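PDB 4XXL: cytochrome c class I from Sideroxydans lithotrophicus, which binds haem c covalently and probably acts as an electron shuttle in the lithoautotrophic growth of this bacterium. Local coordinates for residues V29-K35 and N109-W113. Sequence-based numbering, arbitrary orientation.
Sequences VDVDAAK and NLVDW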
ATOM      1  N   VAL A  29       0.413  -8.811 -12.547  1.00 24.33           N
ATOM      2  CA  VAL A  29      -0.530  -7.995 -11.787  1.00 21.77           C
ATOM      3  C   VAL A  29      -1.874  -7.824 -12.515  1.00 20.30           C
ATOM      4  O   VAL A  29      -1.901  -7.497 -13.701  1.00 20.77           O
ATOM      5  CB  VAL A  29       0.080  -6.603 -11.492  1.00 22.00           C
ATOM      6  CG1 VAL A  29      -0.931  -5.704 -10.787  1.00 21.88           C
ATOM      7  CG2 VAL A  29       1.327  -6.772 -10.628  1.00 23.92           C
ATOM      8  N   ASP A  30      -2.976  -8.017 -11.788  1.00 18.33           N
ATOM      9  CA  ASP A  30      -4.331  -7.653 -12.219  1.00 18.34           C
ATOM     10  C   ASP A  30      -4.574  -6.245 -11.678  1.00 16.91           C
ATOM     11  O   ASP A  30      -4.914  -6.061 -10.489  1.00 15.71           O
ATOM     12  CB  ASP A  30      -5.345  -8.671 -11.674  1.00 20.24           C
ATOM     13  CG  ASP A  30      -6.818  -8.418 -12.120  1.00 22.00           C
ATOM     14  OD1 ASP A  30      -7.218  -7.314 -12.571  1.00 24.06           O
ATOM     15  OD2 ASP A  30      -7.620  -9.375 -12.016  1.00 26.34           O
ATOM     16  N   VAL A  31      -4.384  -5.251 -12.569  1.00 16.72           N
ATOM     17  CA  VAL A  31      -4.483  -3.847 -12.180  1.00 17.03           C
ATOM     18  C   VAL A  31      -5.900  -3.479 -11.719  1.00 15.78           C
ATOM     19  O   VAL A  31      -6.096  -2.855 -10.681  1.00 15.33           O
ATOM     20  CB  VAL A  31      -4.034  -2.917 -13.312  1.00 16.89           C
ATOM     21  CG1 VAL A  31      -4.295  -1.466 -12.935  1.00 17.19           C
ATOM     22  CG2 VAL A  31      -2.590  -3.190 -13.639  1.00 18.25           C
ATOM     23  N   ASP A  32      -6.931  -3.942 -12.407  1.00 16.69           N
ATOM     24  CA  ASP A  32      -8.290  -3.606 -12.018  1.00 17.48           C
ATOM     25  C   ASP A  32      -8.604  -4.151 -10.619  1.00 14.90           C
ATOM     26  O   ASP A  32      -9.281  -3.496  -9.815  1.00 16.04           O
ATOM     27  CB  ASP A  32      -9.322  -4.202 -13.021  1.00 21.65           C
ATOM     28  CG  ASP A  32      -9.471  -3.386 -14.310  1.00 29.38           C
ATOM     29  OD1 ASP A  32      -8.716  -2.408 -14.517  1.00 31.16           O
ATOM     30  OD2 ASP A  32     -10.368  -3.762 -15.119  1.00 37.58           O
ATOM     31  N   ALA A  33      -8.116  -5.362 -10.338  1.00 14.51           N
ATOM     32  CA  ALA A  33      -8.431  -5.993  -9.064  1.00 14.68           C
ATOM     33  C   ALA A  33      -7.697  -5.279  -7.961  1.00 12.84           C
ATOM     34  O   ALA A  33      -8.238  -5.093  -6.905  1.00 14.06           O
ATOM     35  CB  ALA A  33      -8.065  -7.461  -9.047  1.00 15.28           C
ATOM     36  N   ALA A  34      -6.468  -4.879  -8.277  1.00 13.18           N
ATOM     37  CA  ALA A  34      -5.726  -4.082  -7.293  1.00 13.67           C
ATOM     38  C   ALA A  34      -6.418  -2.746  -6.946  1.00 13.30           C
ATOM     39  O   ALA A  34      -6.613  -2.406  -5.773  1.00 13.08           O
ATOM     40  CB  ALA A  34      -4.314  -3.843  -7.779  1.00 14.38           C
ATOM     41  N   LYS A  35      -6.791  -1.969  -7.962  1.00 13.65           N
ATOM     42  CA  LYS A  35      -7.452  -0.688  -7.753  1.00 14.16           C
ATOM     43  C   LYS A  35      -8.840  -0.874  -7.061  1.00 13.65           C
ATOM     44  O   LYS A  35      -9.223  -0.086  -6.204  1.00 14.58           O
ATOM     45  CB  LYS A  35      -7.560   0.112  -9.063  1.00 15.97           C
ATOM     46  CG  LYS A  35      -6.213   0.345  -9.679  1.00 17.45           C
ATOM     47  CD  LYS A  35      -6.159   1.279 -10.862  1.00 20.92           C
ATOM     48  CE  LYS A  35      -6.127   2.690 -10.346  1.00 20.35           C
ATOM     49  NZ  LYS A  35      -5.985   3.597 -11.521  1.00 21.60           N
ATOM     50  N   ASN A 109      -1.570  -9.231  -4.724  1.00 12.14           N
ATOM     51  CA  ASN A 109      -1.723  -8.556  -5.997  1.00 11.64           C
ATOM     52  C   ASN A 109      -1.745  -7.035  -5.829  1.00 11.54           C
ATOM     53  O   ASN A 109      -1.118  -6.287  -6.622  1.00 11.08           O
ATOM     54  CB  ASN A 109      -3.018  -9.028  -6.674  1.00 12.64           C
ATOM     55  CG  ASN A 109      -3.238  -8.372  -7.991  1.00 14.31           C
ATOM     56  OD1 ASN A 109      -2.502  -8.611  -8.926  1.00 15.62           O
ATOM     57  ND2 ASN A 109      -4.232  -7.506  -8.054  1.00 14.75           N
ATOM     58  N   LEU A 110      -2.356  -6.557  -4.767  1.00 11.59           N
ATOM     59  CA  LEU A 110      -2.348  -5.112  -4.521  1.00 11.52           C
ATOM     60  C   LEU A 110      -0.911  -4.581  -4.193  1.00 10.82           C
ATOM     61  O   LEU A 110      -0.489  -3.572  -4.763  1.00 11.56           O
ATOM     62  CB  LEU A 110      -3.248  -4.736  -3.371  1.00 13.06           C
ATOM     63  CG  LEU A 110      -3.165  -3.294  -2.862  1.00 12.75           C
ATOM     64  CD1 LEU A 110      -3.435  -2.250  -3.927  1.00 13.58           C
ATOM     65  CD2 LEU A 110      -4.193  -3.122  -1.772  1.00 14.67           C
ATOM     66  N   VAL A 111      -0.162  -5.288  -3.363  1.00  9.90           N
ATOM     67  CA  VAL A 111       1.226  -4.962  -3.058  1.00 11.30           C
ATOM     68  C   VAL A 111       2.040  -4.950  -4.329  1.00 11.60           C
ATOM     69  O   VAL A 111       2.848  -4.055  -4.578  1.00 12.24           O
ATOM     70  CB  VAL A 111       1.782  -5.921  -1.974  1.00 11.23           C
ATOM     71  CG1 VAL A 111       3.328  -5.817  -1.820  1.00 13.24           C
ATOM     72  CG2 VAL A 111       1.123  -5.547  -0.633  1.00 13.70           C
ATOM     73  N   ASP A 112       1.855  -5.978  -5.144  1.00 12.39           N
ATOM     74  CA  ASP A 112       2.645  -6.090  -6.377  1.00 12.59           C
ATOM     75  C   ASP A 112       2.361  -4.901  -7.316  1.00 11.25           C
ATOM     76  O   ASP A 112       3.271  -4.339  -7.958  1.00 11.88           O
ATOM     77  CB  ASP A 112       2.440  -7.420  -7.094  1.00 13.98           C
ATOM     78  CG  ASP A 112       2.988  -8.609  -6.335  1.00 15.99           C
ATOM     79  OD1 ASP A 112       3.832  -8.432  -5.440  1.00 18.40           O
ATOM     80  OD2 ASP A 112       2.588  -9.719  -6.676  1.00 20.79           O
ATOM     81  N   TRP A 113       1.113  -4.475  -7.351  1.00  9.61           N
ATOM     82  CA  TRP A 113       0.727  -3.288  -8.140  1.00 10.51           C
ATOM     83  C   TRP A 113       1.440  -2.076  -7.616  1.00 10.82           C
ATOM     84  O   TRP A 113       2.132  -1.376  -8.392  1.00 10.68           O
ATOM     85  CB  TRP A 113      -0.780  -3.089  -8.152  1.00 11.82           C
ATOM     86  CG  TRP A 113      -1.196  -1.869  -8.939  1.00 12.15           C
ATOM     87  CD1 TRP A 113      -1.004  -1.618 -10.249  1.00 13.12           C
ATOM     88  CD2 TRP A 113      -1.816  -0.682  -8.396  1.00 12.41           C
ATOM     89  NE1 TRP A 113      -1.439  -0.349 -10.564  1.00 13.56           N
ATOM     90  CE2 TRP A 113      -1.945   0.245  -9.455  1.00 12.75           C
ATOM     91  CE3 TRP A 113      -2.210  -0.301  -7.135  1.00 14.40           C
ATOM     92  CZ2 TRP A 113      -2.509   1.501  -9.284  1.00 13.46           C
ATOM     93  CZ3 TRP A 113      -2.762   0.934  -6.966  1.00 14.32           C
ATOM     94  CH2 TRP A 113      -2.917   1.829  -8.036  1.00 14.32           C
TER
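Asn109 grips the backbone of Asp30 where two helices meet in the class I cytochrome c fold: the N-terminal helix 31-40 crosses the C-terminal helix 104-115, their short segments at -103° with a closest approach of the axes of 8.6 Å. The small side chain of Ala34 lets the backbones come near at this point, its CB meeting Trp113 CB at 3.6 Å. The Asn109 side chain runs out with CG anti to the backbone N (chi1 -180°), which carries its amide across to the start of the first helix. There OD1 accepts from Asp30 N at 3.0 Å, on a lone pair in the carbonyl plane, and ND2 gives a nearly straight bond to Asp30 O at 2.9 Å. A carboxamide suits the place because it offers acceptor and donor together, and the two bonds fix its rotation. Asp30 O also accepts the helical bond from Ala34 N. Asp30 is the N-cap, its OD1 accepting from Ala33 N; a short acidic side chain suits a helix start, where N-H groups lack partners within the helix. A leucine in place of Asn109 would probably leave Asp30 N without its acceptor and Asp30 O without the ND2 donor, untying the two helices here.

Trp113 packs its indole against Val29, Val31, Ala34 and Lys35. From its CB, which also meets Val29 CG1, the side chain leads to CG, near Ala34 CB; CD1 then meets Val29 CG1 and Val31 CG2, and NE1 approaches Val31 CG1 at 3.9 Å. Leu110, on the same helix, touches the haem and lays CD1 3.7 Å from Ala34 O. At the far end of the indole, CZ2 and CH2 meet Lys35 CG, which, offset toward the rim of one face, makes a CH-pi contact 4.1 Å from the centroid of the six-membered ring of Trp113.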